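Local coordinates for protein purine nucleoside phosphorylase (Grouper iridovirus, PDB 3KHS) that probably catalyses the reversible phosphorolysis of purine nucleosides in purine salvage, as a trimeric member of the PNP/MTAP phosphorylase family, at residues P143-N148 against I223-H227; C203-R207 against I242-C246. All blocks are in the same frame, centred on the assembly; numbering follows the deposited sequence.

Contact 1: residues P143-N148 against I223-H227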
# COMPACT_ATOMS: atom_id res chain seq x y z
N PRO B 143 -10.53 -0.30 5.00
CA PRO B 143 -11.60 -1.09 5.62
C PRO B 143 -13.02 -0.88 5.05
O PRO B 143 -13.90 -1.67 5.32
CB PRO B 143 -11.48 -0.71 7.09
CG PRO B 143 -11.19 0.78 7.00
CD PRO B 143 -10.21 0.89 5.81
N LEU B 144 -13.21 0.17 4.27
CA LEU B 144 -14.51 0.44 3.68
C LEU B 144 -14.51 0.02 2.23
O LEU B 144 -15.52 0.12 1.55
CB LEU B 144 -14.86 1.93 3.74
CG LEU B 144 -14.94 2.51 5.15
CD1 LEU B 144 -15.19 3.99 5.06
CD2 LEU B 144 -16.05 1.80 5.91
N THR B 145 -13.37 -0.43 1.72
CA THR B 145 -13.36 -0.85 0.32
C THR B 145 -14.43 -1.92 0.09
O THR B 145 -14.58 -2.84 0.89
CB THR B 145 -11.99 -1.41 -0.11
OG1 THR B 145 -11.02 -0.35 -0.11
CG2 THR B 145 -12.08 -2.04 -1.50
N GLY B 146 -15.18 -1.75 -1.00
CA GLY B 146 -16.25 -2.68 -1.34
C GLY B 146 -17.58 -1.96 -1.49
O GLY B 146 -17.60 -0.73 -1.53
N PRO B 147 -18.70 -2.68 -1.61
CA PRO B 147 -20.01 -2.02 -1.74
C PRO B 147 -20.41 -1.34 -0.44
O PRO B 147 -20.08 -1.83 0.64
CB PRO B 147 -20.95 -3.16 -2.12
CG PRO B 147 -20.22 -4.40 -1.66
CD PRO B 147 -18.81 -4.08 -2.04
N ASN B 148 -21.14 -0.24 -0.56
CA ASN B 148 -21.58 0.52 0.59
C ASN B 148 -23.11 0.59 0.74
O ASN B 148 -23.83 0.92 -0.20
CB ASN B 148 -20.98 1.92 0.47
CG ASN B 148 -21.37 2.83 1.60
OD1 ASN B 148 -20.89 2.68 2.72
ND2 ASN B 148 -22.26 3.76 1.32
N ILE B 223 -12.00 4.35 11.48
CA ILE B 223 -12.54 4.80 10.20
C ILE B 223 -13.95 4.19 10.06
O ILE B 223 -14.88 4.86 9.65
CB ILE B 223 -11.72 4.29 8.99
CG1 ILE B 223 -10.37 5.00 8.92
CG2 ILE B 223 -12.54 4.49 7.70
CD1 ILE B 223 -9.48 4.44 7.82
N VAL B 224 -14.06 2.91 10.39
CA VAL B 224 -15.32 2.20 10.29
C VAL B 224 -16.32 2.67 11.35
O VAL B 224 -17.49 2.88 11.06
CB VAL B 224 -15.07 0.70 10.39
CG1 VAL B 224 -16.38 -0.05 10.47
CG2 VAL B 224 -14.22 0.25 9.18
N ALA B 225 -15.85 2.84 12.58
CA ALA B 225 -16.69 3.31 13.67
C ALA B 225 -17.31 4.67 13.28
O ALA B 225 -18.53 4.88 13.33
CB ALA B 225 -15.84 3.46 14.91
N LYS B 226 -16.44 5.59 12.87
CA LYS B 226 -16.85 6.94 12.50
C LYS B 226 -17.87 6.90 11.39
O LYS B 226 -18.84 7.65 11.40
CB LYS B 226 -15.65 7.75 12.02
CG LYS B 226 -15.91 9.25 11.99
CD LYS B 226 -16.16 9.79 13.40
CE LYS B 226 -16.91 11.10 13.33
NZ LYS B 226 -16.14 12.10 12.56
N HIS B 227 -17.63 6.03 10.43
CA HIS B 227 -18.51 5.88 9.30
C HIS B 227 -19.86 5.36 9.77
O HIS B 227 -20.88 5.68 9.18
CB HIS B 227 -17.87 4.94 8.29
CG HIS B 227 -18.80 4.45 7.22
ND1 HIS B 227 -19.62 3.36 7.40
CD2 HIS B 227 -19.04 4.91 5.96
CE1 HIS B 227 -20.33 3.16 6.29
NE2 HIS B 227 -19.99 4.09 5.41
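The imidazole of His227 meets Leu144 over one face and Asn148 at its edge. Methyl CD2 of Leu144 stands 4.2 Å from the centroid of the His227 ring, nearly along the ring normal, which qualifies as a CH-pi contact; the methyl is displaced toward the CG side, its closest ring atom. At the far edge, His227 NE2 donates to Asn148 OD1 over 3.2 Å. That bond is bent, with 135° at the hydrogen, and the acceptor lies somewhat out of the ring plane. Amide and ring are turned steeply against each other, their planes 76° apart, so the two groups meet without stacking. His227 CG is anti to the backbone N (chi1 167°), which swings the ring off the helix toward the loop. The amide is held at its other end too, since Asn148 ND2 bonds to Gly153 O.

Segment 223-227 is the last part of helix 219-227. Segment 143-148 belongs to the long loop between helices 135-138 and 165-178, so this is a loop-on-helix contact of the mixed alpha/beta phosphorylase fold. The second subunit lies against the same loop, with its Pro195 on Leu144 and its Leu84 on Thr145.

Further up the helix the interaction is purely apolar. Pro143 CB approaches Val224 CG2 to 3.6 Å, the two side chains running past one another in opposite senses. Ile223 CG2 is shared between two loop residues: Leu144 CD1 lies 3.8 Å from it and Pro143 CG 4.0 Å. Leu144 CD2 also reaches Val224 CG2, at 4.1 Å. On the backbone of the loop, Pro143 O accepts a hydrogen bond from Arg98 NH2 of helix 95-102.

Contact 2: residues C203-R207 against I242-C246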
# COMPACT_ATOMS: atom_id res chain seq x y z
N CYS B 203 11.36 4.77 9.47
CA CYS B 203 11.02 5.52 10.68
C CYS B 203 11.21 7.00 10.38
O CYS B 203 10.41 7.84 10.78
CB CYS B 203 11.90 5.03 11.81
SG CYS B 203 12.03 6.05 13.29
N LYS B 204 12.27 7.33 9.66
CA LYS B 204 12.52 8.70 9.29
C LYS B 204 11.37 9.23 8.48
O LYS B 204 10.92 10.34 8.71
CB LYS B 204 13.80 8.82 8.48
CG LYS B 204 15.02 8.73 9.36
CD LYS B 204 16.31 8.65 8.57
CE LYS B 204 17.45 8.31 9.51
NZ LYS B 204 18.78 8.35 8.84
N ILE B 205 10.90 8.44 7.52
CA ILE B 205 9.79 8.89 6.71
C ILE B 205 8.54 9.13 7.57
O ILE B 205 7.82 10.11 7.40
CB ILE B 205 9.50 7.87 5.64
CG1 ILE B 205 10.66 7.85 4.64
CG2 ILE B 205 8.17 8.19 4.99
CD1 ILE B 205 10.78 6.50 3.83
N LEU B 206 8.31 8.25 8.54
CA LEU B 206 7.16 8.39 9.42
C LEU B 206 7.24 9.69 10.23
O LEU B 206 6.20 10.30 10.53
CB LEU B 206 7.07 7.21 10.35
CG LEU B 206 6.17 6.06 9.90
CD1 LEU B 206 6.36 5.73 8.43
CD2 LEU B 206 6.43 4.87 10.80
N ARG B 207 8.46 10.11 10.59
CA ARG B 207 8.64 11.33 11.34
C ARG B 207 8.40 12.48 10.42
O ARG B 207 7.77 13.46 10.78
CB ARG B 207 10.05 11.45 11.88
CG ARG B 207 10.23 10.66 13.12
CD ARG B 207 11.57 10.89 13.74
NE ARG B 207 11.54 10.22 15.01
CZ ARG B 207 12.61 9.97 15.74
NH1 ARG B 207 13.81 10.34 15.29
NH2 ARG B 207 12.48 9.32 16.89
N ILE B 242 11.46 5.33 20.27
CA ILE B 242 12.50 5.24 19.28
C ILE B 242 13.44 6.40 19.48
O ILE B 242 12.99 7.53 19.67
CB ILE B 242 11.89 5.31 17.87
CG1 ILE B 242 11.07 4.04 17.59
CG2 ILE B 242 12.97 5.50 16.82
CD1 ILE B 242 9.71 3.96 18.25
N ALA B 243 14.74 6.15 19.48
CA ALA B 243 15.71 7.23 19.67
C ALA B 243 15.72 8.18 18.47
O ALA B 243 15.11 7.91 17.44
CB ALA B 243 17.10 6.66 19.89
N SER B 244 16.42 9.29 18.61
CA SER B 244 16.50 10.28 17.56
C SER B 244 17.06 9.74 16.25
O SER B 244 16.66 10.21 15.19
CB SER B 244 17.34 11.48 18.03
OG SER B 244 18.57 11.05 18.58
N ASN B 245 17.95 8.76 16.31
CA ASN B 245 18.54 8.18 15.10
C ASN B 245 17.56 7.21 14.40
O ASN B 245 17.89 6.62 13.36
CB ASN B 245 19.82 7.44 15.44
CG ASN B 245 19.58 6.33 16.42
OD1 ASN B 245 18.56 6.32 17.10
ND2 ASN B 245 20.53 5.40 16.53
N CYS B 246 16.37 7.08 14.98
CA CYS B 246 15.31 6.23 14.48
C CYS B 246 15.55 4.71 14.56
O CYS B 246 15.35 3.98 13.59
CB CYS B 246 14.97 6.64 13.04
SG CYS B 246 13.38 7.50 12.80
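Cys203 and Cys246 are joined by a disulfide, SG to SG 2.0 Å, with chi3 of -81°, near the right angle such bonds prefer. On the helical side, SG of Cys203 is anti to the backbone N, directed from the helix to the loop.

Polar contacts centre on Arg207. Its chain, extended from CG to NE, carries the guanidinium beyond the disulfide to the backbone carbonyls of the turn. NH2 donates to Ala243 O over 3.0 Å, arriving well above the carbonyl plane, 58° out of it. Cys246 N reaches the same oxygen from the opposite face, closing the type I turn from Ala243 to Cys246; the oxygen is therefore gripped by two donors. A weak bond joins Arg207 NH1 to Ser244 O, 2.9 Å long but with only 128° at the hydrogen. Ile242 O also lies near the guanidinium edge, 3.3 Å from Arg207 NH2. Three successive carbonyls thus gather their oxygens at the rim of one cation, and their dipoles probably help to stabilise it there.

Van der Waals contacts fill in around the sulfurs. Cys246 SG sits over one face of the Arg207 guanidinium, 3.6 Å above its plane and offset toward the rim. Ile242 CG2 packs on Cys203 SG at 3.7 Å, and Lys204 lays its CG 4.0 Å from Cys246 SG.

The contact pins helix 200-208 to the loop that leaves strand 231-241 on the way to helix 257-279. Leu117, just past strand 107-116, touches Cys203 and accepts a weak bond from Arg207 NH2 through its carbonyl, while Ile242 is backbone-bonded to Gly116 of that strand, which runs parallel to strand 231-241.

From the N terminus, the chain first passes the loop 143-148, then helix 200-208 with segment 203-207. Helix 219-227 follows, where 223-227 returns to the loop and closes contact 1 across 75 residues. Strand 231-241 then leads to 242-246, which closes contact 2 over a shorter span of 35. The segments alternate, so the two closures cross. Their centres are 31 Å apart and their nearest atoms about 16 Å, hence there is no direct touch. Contact 1 fixes the long loop before helix 165-178 to helix 219-227 beside the second subunit; contact 2 fastens helix 200-208 to the exit of strand 231-241.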